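Local structure of mRNA nuclease HepT (6M6U) at residues 31-36 / 102-107; 42-47 / 95-100. The protein cleaves mRNA as the toxin of a type VII toxin-antitoxin system and is neutralized by its partner MntA, mostly through tri-AMPylation. All blocks are in the same frame, centred on the assembly; numbering follows the deposited sequence.

Interaction 1 (31-36 / 102-107)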
ATOM      1  N   GLN B  31     -35.530  11.576  51.831  1.00 70.51           N
ATOM      2  CA  GLN B  31     -36.783  11.851  51.140  1.00 73.55           C
ATOM      3  C   GLN B  31     -36.594  12.571  49.811  1.00 69.85           C
ATOM      4  O   GLN B  31     -37.279  12.250  48.834  1.00 63.04           O
ATOM      5  CB  GLN B  31     -37.698  12.693  52.041  1.00 76.90           C
ATOM      6  CG  GLN B  31     -38.815  13.410  51.300  1.00 81.63           C
ATOM      7  CD  GLN B  31     -39.674  14.267  52.212  1.00 90.19           C
ATOM      8  OE1 GLN B  31     -39.407  15.458  52.404  1.00 93.88           O
ATOM      9  NE2 GLN B  31     -40.715  13.661  52.776  1.00 89.97           N
ATOM     10  N   ASP B  32     -35.677  13.532  49.751  1.00 71.22           N
ATOM     11  CA  ASP B  32     -35.593  14.484  48.647  1.00 68.50           C
ATOM     12  C   ASP B  32     -34.552  14.009  47.635  1.00 61.29           C
ATOM     13  O   ASP B  32     -33.353  13.977  47.933  1.00 56.91           O
ATOM     14  CB  ASP B  32     -35.253  15.871  49.190  1.00 71.90           C
ATOM     15  CG  ASP B  32     -35.609  16.987  48.227  1.00 77.68           C
ATOM     16  OD1 ASP B  32     -35.313  16.864  47.023  1.00 77.61           O
ATOM     17  OD2 ASP B  32     -36.192  17.995  48.677  1.00 85.77           O
ATOM     18  N   PHE B  33     -35.017  13.651  46.433  1.00 60.84           N
ATOM     19  CA  PHE B  33     -34.103  13.251  45.366  1.00 59.42           C
ATOM     20  C   PHE B  33     -33.095  14.352  45.054  1.00 65.40           C
ATOM     21  O   PHE B  33     -31.934  14.068  44.737  1.00 63.73           O
ATOM     22  CB  PHE B  33     -34.888  12.885  44.104  1.00 55.86           C
ATOM     23  CG  PHE B  33     -35.603  11.566  44.187  1.00 56.58           C
ATOM     24  CD1 PHE B  33     -35.120  10.545  44.988  1.00 57.89           C
ATOM     25  CD2 PHE B  33     -36.767  11.347  43.463  1.00 58.34           C
ATOM     26  CE1 PHE B  33     -35.780   9.330  45.061  1.00 60.01           C
ATOM     27  CE2 PHE B  33     -37.432  10.134  43.534  1.00 58.53           C
ATOM     28  CZ  PHE B  33     -36.938   9.125  44.334  1.00 59.27           C
ATOM     29  N   THR B  34     -33.519  15.617  45.141  1.00 66.11           N
ATOM     30  CA  THR B  34     -32.645  16.718  44.746  1.00 66.19           C
ATOM     31  C   THR B  34     -31.477  16.882  45.715  1.00 68.46           C
ATOM     32  O   THR B  34     -30.341  17.130  45.288  1.00 66.07           O
ATOM     33  CB  THR B  34     -33.453  18.012  44.633  1.00 62.34           C
ATOM     34  OG1 THR B  34     -34.298  17.941  43.477  1.00 64.74           O
ATOM     35  CG2 THR B  34     -32.540  19.217  44.507  1.00 58.95           C
ATOM     36  N   LEU B  35     -31.730  16.743  47.021  1.00 67.53           N
ATOM     37  CA  LEU B  35     -30.629  16.804  47.981  1.00 64.23           C
ATOM     38  C   LEU B  35     -29.699  15.611  47.838  1.00 57.93           C
ATOM     39  O   LEU B  35     -28.495  15.740  48.082  1.00 58.85           O
ATOM     40  CB  LEU B  35     -31.144  16.869  49.418  1.00 63.73           C
ATOM     41  CG  LEU B  35     -32.350  17.750  49.749  1.00 69.52           C
ATOM     42  CD1 LEU B  35     -32.780  17.500  51.193  1.00 72.54           C
ATOM     43  CD2 LEU B  35     -32.048  19.225  49.522  1.00 70.77           C
ATOM     44  N   GLN B  36     -30.235  14.446  47.473  1.00 55.70           N
ATOM     45  CA  GLN B  36     -29.384  13.292  47.204  1.00 57.36           C
ATOM     46  C   GLN B  36     -28.519  13.536  45.974  1.00 58.41           C
ATOM     47  O   GLN B  36     -27.304  13.307  46.003  1.00 58.30           O
ATOM     48  CB  GLN B  36     -30.245  12.037  47.036  1.00 54.79           C
ATOM     49  CG  GLN B  36     -31.011  11.665  48.301  1.00 55.57           C
ATOM     50  CD  GLN B  36     -32.202  10.771  48.031  1.00 56.83           C
ATOM     51  OE1 GLN B  36     -32.194   9.970  47.100  1.00 58.86           O
ATOM     52  NE2 GLN B  36     -33.238  10.905  48.851  1.00 62.35           N
ATOM     53  N   HIS B 102     -23.880   5.777  38.877  1.00 60.52           N
ATOM     54  CA  HIS B 102     -24.216   4.948  37.722  1.00 63.05           C
ATOM     55  C   HIS B 102     -25.337   3.949  37.973  1.00 64.67           C
ATOM     56  O   HIS B 102     -25.927   3.452  37.007  1.00 65.48           O
ATOM     57  CB  HIS B 102     -22.982   4.182  37.242  1.00 65.26           C
ATOM     58  CG  HIS B 102     -21.842   5.066  36.855  1.00 69.17           C
ATOM     59  ND1 HIS B 102     -20.651   5.099  37.549  1.00 74.26           N
ATOM     60  CD2 HIS B 102     -21.718   5.967  35.855  1.00 70.63           C
ATOM     61  CE1 HIS B 102     -19.840   5.976  36.986  1.00 76.86           C
ATOM     62  NE2 HIS B 102     -20.464   6.519  35.956  1.00 75.17           N
ATOM     63  N   ASP B 103     -25.641   3.634  39.230  1.00 64.80           N
ATOM     64  CA  ASP B 103     -26.626   2.610  39.549  1.00 68.28           C
ATOM     65  C   ASP B 103     -27.400   3.022  40.805  1.00 65.92           C
ATOM     66  O   ASP B 103     -27.385   2.349  41.832  1.00 64.83           O
ATOM     67  CB  ASP B 103     -25.937   1.257  39.716  1.00 72.51           C
ATOM     68  CG  ASP B 103     -26.900   0.093  39.604  1.00 80.57           C
ATOM     69  OD1 ASP B 103     -27.914   0.222  38.884  1.00 79.90           O
ATOM     70  OD2 ASP B 103     -26.633  -0.955  40.230  1.00 87.06           O
ATOM     71  N   TYR B 104     -28.096   4.161  40.716  1.00 64.86           N
ATOM     72  CA  TYR B 104     -28.772   4.708  41.888  1.00 68.57           C
ATOM     73  C   TYR B 104     -29.842   3.766  42.421  1.00 68.75           C
ATOM     74  O   TYR B 104     -30.061   3.704  43.637  1.00 67.81           O
ATOM     75  CB  TYR B 104     -29.388   6.069  41.559  1.00 69.23           C
ATOM     76  CG  TYR B 104     -30.276   6.616  42.657  1.00 73.69           C
ATOM     77  CD1 TYR B 104     -29.730   7.244  43.772  1.00 77.82           C
ATOM     78  CD2 TYR B 104     -31.661   6.508  42.580  1.00 73.80           C
ATOM     79  CE1 TYR B 104     -30.539   7.747  44.783  1.00 76.28           C
ATOM     80  CE2 TYR B 104     -32.477   7.007  43.584  1.00 75.56           C
ATOM     81  CZ  TYR B 104     -31.911   7.626  44.682  1.00 74.91           C
ATOM     82  OH  TYR B 104     -32.717   8.123  45.681  1.00 74.12           O
ATOM     83  N   GLN B 105     -30.511   3.024  41.537  1.00 73.44           N
ATOM     84  CA  GLN B 105     -31.584   2.141  41.982  1.00 78.03           C
ATOM     85  C   GLN B 105     -31.073   1.067  42.932  1.00 81.09           C
ATOM     86  O   GLN B 105     -31.840   0.556  43.757  1.00 85.81           O
ATOM     87  CB  GLN B 105     -32.274   1.508  40.774  1.00 83.73           C
ATOM     88  CG  GLN B 105     -33.094   2.487  39.945  1.00 87.62           C
ATOM     89  CD  GLN B 105     -34.414   2.853  40.605  1.00 91.54           C
ATOM     90  OE1 GLN B 105     -35.302   2.011  40.753  1.00 93.75           O
ATOM     91  NE2 GLN B 105     -34.546   4.112  41.006  1.00 92.34           N
ATOM     92  N   GLU B 106     -29.793   0.712  42.840  1.00 82.66           N
ATOM     93  CA  GLU B 106     -29.184  -0.227  43.774  1.00 83.26           C
ATOM     94  C   GLU B 106     -28.459   0.462  44.921  1.00 76.81           C
ATOM     95  O   GLU B 106     -27.928  -0.225  45.801  1.00 74.42           O
ATOM     96  CB  GLU B 106     -28.212  -1.155  43.040  1.00 88.48           C
ATOM     97  CG  GLU B 106     -28.895  -2.203  42.182  1.00 95.24           C
ATOM     98  CD  GLU B 106     -30.140  -2.764  42.840  1.00102.00           C
ATOM     99  OE1 GLU B 106     -31.238  -2.604  42.264  1.00103.46           O
ATOM    100  OE2 GLU B 106     -30.023  -3.354  43.937  1.00104.37           O
ATOM    101  N   LEU B 107     -28.421   1.790  44.936  1.00 72.05           N
ATOM    102  CA  LEU B 107     -27.746   2.501  46.009  1.00 68.77           C
ATOM    103  C   LEU B 107     -28.483   2.301  47.323  1.00 72.23           C
ATOM    104  O   LEU B 107     -29.712   2.408  47.390  1.00 68.87           O
ATOM    105  CB  LEU B 107     -27.649   3.991  45.690  1.00 63.89           C
ATOM    106  CG  LEU B 107     -26.935   4.854  46.734  1.00 61.42           C
ATOM    107  CD1 LEU B 107     -25.503   4.385  46.924  1.00 54.80           C
ATOM    108  CD2 LEU B 107     -26.976   6.324  46.340  1.00 64.16           C
TER
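Tyr104, the last residue of the RX(4)HXY motif of this HEPN-family toxin, reaches across to Phe33 and Gln36 in the first turn of helix 33-60. Its CG stands anti to the backbone N (chi1 172°), which carries the ring out of the 3-10 turn at 104-106 with the hydroxyl leading. The phenol and the extended Gln36 side chain cross at about a right angle, yet their flat ends are turned alike, the amide and ring planes being 24° apart. Gln36 OE1 lies at the edge of the tyrosine ring, near its plane, and is modelled as accepting a hydrogen bond from Tyr104 OH; at 2.4 Å this is implausibly short, so its exact geometry is doubtful. The other end of the amide is held too, NE2 donating to the carbonyl oxygen of Phe29, which helps to set the way OE1 faces. Arg45 of the second subunit packs on Tyr104. This tyrosine is the site of tri-AMPylation by MntA; it is unmodified here. Asp32 N-caps the helix, OD1 accepting from Thr34 N at 2.9 Å. Phe33 meets the same hydroxyl obliquely, its CE1 3.4 Å from Tyr104 OH and 4.2 Å from Tyr104 CZ.

Interaction 2 (42-47 / 95-100)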
ATOM      1  N   ASN B  42     -21.392  16.191  44.605  1.00 51.52           N
ATOM      2  CA  ASN B  42     -20.242  16.752  45.298  1.00 51.50           C
ATOM      3  C   ASN B  42     -19.352  15.671  45.906  1.00 50.79           C
ATOM      4  O   ASN B  42     -18.155  15.908  46.091  1.00 51.90           O
ATOM      5  CB  ASN B  42     -20.706  17.749  46.358  1.00 48.50           C
ATOM      6  CG  ASN B  42     -21.098  19.092  45.761  1.00 52.12           C
ATOM      7  OD1 ASN B  42     -20.245  19.843  45.275  1.00 51.66           O
ATOM      8  ND2 ASN B  42     -22.392  19.402  45.790  1.00 52.61           N
ATOM      9  N   LEU B  43     -19.897  14.490  46.211  1.00 48.86           N
ATOM     10  CA  LEU B  43     -19.034  13.360  46.544  1.00 51.08           C
ATOM     11  C   LEU B  43     -18.174  12.969  45.347  1.00 55.06           C
ATOM     12  O   LEU B  43     -16.964  12.748  45.482  1.00 53.77           O
ATOM     13  CB  LEU B  43     -19.869  12.170  47.012  1.00 53.24           C
ATOM     14  CG  LEU B  43     -20.216  12.152  48.499  1.00 67.56           C
ATOM     15  CD1 LEU B  43     -21.131  10.977  48.830  1.00 72.44           C
ATOM     16  CD2 LEU B  43     -18.944  12.113  49.340  1.00 69.10           C
ATOM     17  N   GLN B  44     -18.791  12.882  44.165  1.00 51.57           N
ATOM     18  CA  GLN B  44     -18.049  12.563  42.950  1.00 50.03           C
ATOM     19  C   GLN B  44     -16.931  13.571  42.710  1.00 49.17           C
ATOM     20  O   GLN B  44     -15.791  13.193  42.415  1.00 46.44           O
ATOM     21  CB  GLN B  44     -19.001  12.524  41.759  1.00 46.12           C
ATOM     22  CG  GLN B  44     -18.303  12.445  40.417  1.00 46.14           C
ATOM     23  CD  GLN B  44     -19.280  12.299  39.277  1.00 50.83           C
ATOM     24  OE1 GLN B  44     -19.714  11.194  38.960  1.00 47.14           O
ATOM     25  NE2 GLN B  44     -19.647  13.421  38.660  1.00 56.76           N
ATOM     26  N   ARG B  45     -17.243  14.863  42.838  1.00 51.43           N
ATOM     27  CA  ARG B  45     -16.233  15.899  42.642  1.00 53.06           C
ATOM     28  C   ARG B  45     -15.106  15.766  43.659  1.00 56.62           C
ATOM     29  O   ARG B  45     -13.929  15.949  43.319  1.00 61.01           O
ATOM     30  CB  ARG B  45     -16.886  17.279  42.725  1.00 56.62           C
ATOM     31  CG  ARG B  45     -17.834  17.564  41.570  1.00 60.51           C
ATOM     32  CD  ARG B  45     -18.667  18.798  41.799  1.00 69.73           C
ATOM     33  NE  ARG B  45     -19.299  19.234  40.546  1.00 78.71           N
ATOM     34  CZ  ARG B  45     -20.247  20.173  40.444  1.00 78.45           C
ATOM     35  NH1 ARG B  45     -20.684  20.784  41.532  1.00 75.80           N
ATOM     36  NH2 ARG B  45     -20.725  20.489  39.248  1.00 76.95           N
ATOM     37  N   CYS B  46     -15.445  15.451  44.913  1.00 56.91           N
ATOM     38  CA  CYS B  46     -14.414  15.163  45.907  1.00 55.28           C
ATOM     39  C   CYS B  46     -13.554  13.982  45.481  1.00 50.47           C
ATOM     40  O   CYS B  46     -12.324  14.026  45.601  1.00 49.32           O
ATOM     41  CB  CYS B  46     -15.049  14.882  47.271  1.00 56.26           C
ATOM     42  SG  CYS B  46     -15.652  16.332  48.150  1.00 59.08           S
ATOM     43  N   CYS B  47     -14.183  12.909  44.993  1.00 53.04           N
ATOM     44  CA  CYS B  47     -13.424  11.736  44.573  1.00 53.97           C
ATOM     45  C   CYS B  47     -12.525  12.061  43.389  1.00 54.71           C
ATOM     46  O   CYS B  47     -11.357  11.657  43.361  1.00 56.85           O
ATOM     47  CB  CYS B  47     -14.372  10.587  44.225  1.00 57.02           C
ATOM     48  SG  CYS B  47     -15.159   9.809  45.649  1.00 66.87           S
ATOM     49  N   GLY B  95     -15.851   3.391  45.024  1.00 53.49           N
ATOM     50  CA  GLY B  95     -16.857   2.380  44.750  1.00 53.79           C
ATOM     51  C   GLY B  95     -18.260   2.860  45.062  1.00 59.32           C
ATOM     52  O   GLY B  95     -19.205   2.570  44.322  1.00 61.81           O
ATOM     53  N   LEU B  96     -18.415   3.604  46.160  1.00 62.01           N
ATOM     54  CA  LEU B  96     -19.717   4.177  46.482  1.00 61.01           C
ATOM     55  C   LEU B  96     -20.127   5.217  45.450  1.00 62.05           C
ATOM     56  O   LEU B  96     -21.303   5.294  45.072  1.00 60.74           O
ATOM     57  CB  LEU B  96     -19.690   4.796  47.877  1.00 57.36           C
ATOM     58  CG  LEU B  96     -21.016   5.418  48.322  1.00 60.73           C
ATOM     59  CD1 LEU B  96     -22.121   4.368  48.334  1.00 58.62           C
ATOM     60  CD2 LEU B  96     -20.873   6.075  49.692  1.00 62.00           C
ATOM     61  N   ARG B  97     -19.168   6.026  44.985  1.00 59.18           N
ATOM     62  CA  ARG B  97     -19.460   6.987  43.927  1.00 60.48           C
ATOM     63  C   ARG B  97     -20.013   6.283  42.695  1.00 54.96           C
ATOM     64  O   ARG B  97     -21.032   6.704  42.134  1.00 53.60           O
ATOM     65  CB  ARG B  97     -18.207   7.789  43.572  1.00 65.27           C
ATOM     66  CG  ARG B  97     -18.327   8.575  42.265  1.00 64.59           C
ATOM     67  CD  ARG B  97     -17.530   7.918  41.145  1.00 62.51           C
ATOM     68  NE  ARG B  97     -16.206   8.516  41.009  1.00 65.67           N
ATOM     69  CZ  ARG B  97     -15.219   7.994  40.290  1.00 73.63           C
ATOM     70  NH1 ARG B  97     -15.392   6.848  39.643  1.00 74.08           N
ATOM     71  NH2 ARG B  97     -14.049   8.616  40.220  1.00 80.75           N
ATOM     72  N   ASN B  98     -19.357   5.198  42.269  1.00 52.60           N
ATOM     73  CA  ASN B  98     -19.809   4.466  41.089  1.00 55.01           C
ATOM     74  C   ASN B  98     -21.244   3.984  41.252  1.00 59.56           C
ATOM     75  O   ASN B  98     -22.046   4.074  40.316  1.00 61.28           O
ATOM     76  CB  ASN B  98     -18.882   3.281  40.808  1.00 50.77           C
ATOM     77  CG  ASN B  98     -17.506   3.713  40.325  1.00 53.53           C
ATOM     78  OD1 ASN B  98     -17.317   4.849  39.891  1.00 56.51           O
ATOM     79  ND2 ASN B  98     -16.541   2.799  40.389  1.00 48.36           N
ATOM     80  N   ILE B  99     -21.588   3.469  42.434  1.00 62.54           N
ATOM     81  CA  ILE B  99     -22.958   3.021  42.669  1.00 65.34           C
ATOM     82  C   ILE B  99     -23.904   4.212  42.684  1.00 62.45           C
ATOM     83  O   ILE B  99     -24.922   4.225  41.982  1.00 58.27           O
ATOM     84  CB  ILE B  99     -23.049   2.215  43.978  1.00 67.53           C
ATOM     85  CG1 ILE B  99     -22.184   0.955  43.898  1.00 67.45           C
ATOM     86  CG2 ILE B  99     -24.499   1.853  44.280  1.00 67.80           C
ATOM     87  CD1 ILE B  99     -22.144   0.166  45.194  1.00 68.88           C
ATOM     88  N   ALA B 100     -23.572   5.236  43.478  1.00 60.60           N
ATOM     89  CA  ALA B 100     -24.449   6.394  43.617  1.00 57.02           C
ATOM     90  C   ALA B 100     -24.732   7.041  42.268  1.00 54.90           C
ATOM     91  O   ALA B 100     -25.875   7.417  41.979  1.00 54.32           O
ATOM     92  CB  ALA B 100     -23.827   7.405  44.581  1.00 55.95           C
TER
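Arg97 NH1 donates to Asn98 OD1 over 2.8 Å, the N-H pointing at the oxygen with an angle of 153°. The acceptor lies in the guanidinium plane, at its edge, whereas the donor sits 17° from the carbonyl plane of the asparagine. A second grip comes from Glu48, whose OE2 forms a salt bridge with Arg97 NH2, so two neighbours hold the rotation of the charged group. Both Arg97 and His102 of the RX(4)HXY motif are assigned to the active site by similarity, and their side chains are about 5 Å apart at their nearest atoms. The arginine gets there by bending: CG is anti to the backbone N, and turns at chi2 (-105°) and again at chi3 fold the chain alongside helix 33-60. Across the contact it is the aliphatic part that touches, Arg97 CG lying 4.0 Å from Gln44 CB, and Arg97 CB 4.2 Å from Cys47 SG. The guanidinium passes obliquely by Gln44 CG and Cys47 CB. Gln44 leads its amide out of this interface, and NE2 bonds to OE1 of Gln44 of the second subunit. The backbones come close here, with the CA atoms of Gln44 and Arg97 5.8 Å apart. Helix 33-60 is packed between helix 84-102, on the Arg97 side, and helices 3-23 and 120-131, where Cys46 touches Cys15 and Phe123.

From the N terminus the chain runs through helix 3-23 and a loop into helix 33-60, which supplies the first segment of both contacts: its start serves interaction 1 and its middle interaction 2. After helix 69-78, helix 84-102 returns to close interaction 2 at 95-100, and the loop beyond it closes interaction 1 at 102-107. Interaction 2 is therefore nested inside interaction 1, their centres about 12 Å apart. Leu107 bridges the two, its CD1 3.7 Å from Leu96 CD1, packing the loop against helix 84-102. Together they tie both halves of the RX(4)HXY motif to one helix, and both contacts reach the second subunit.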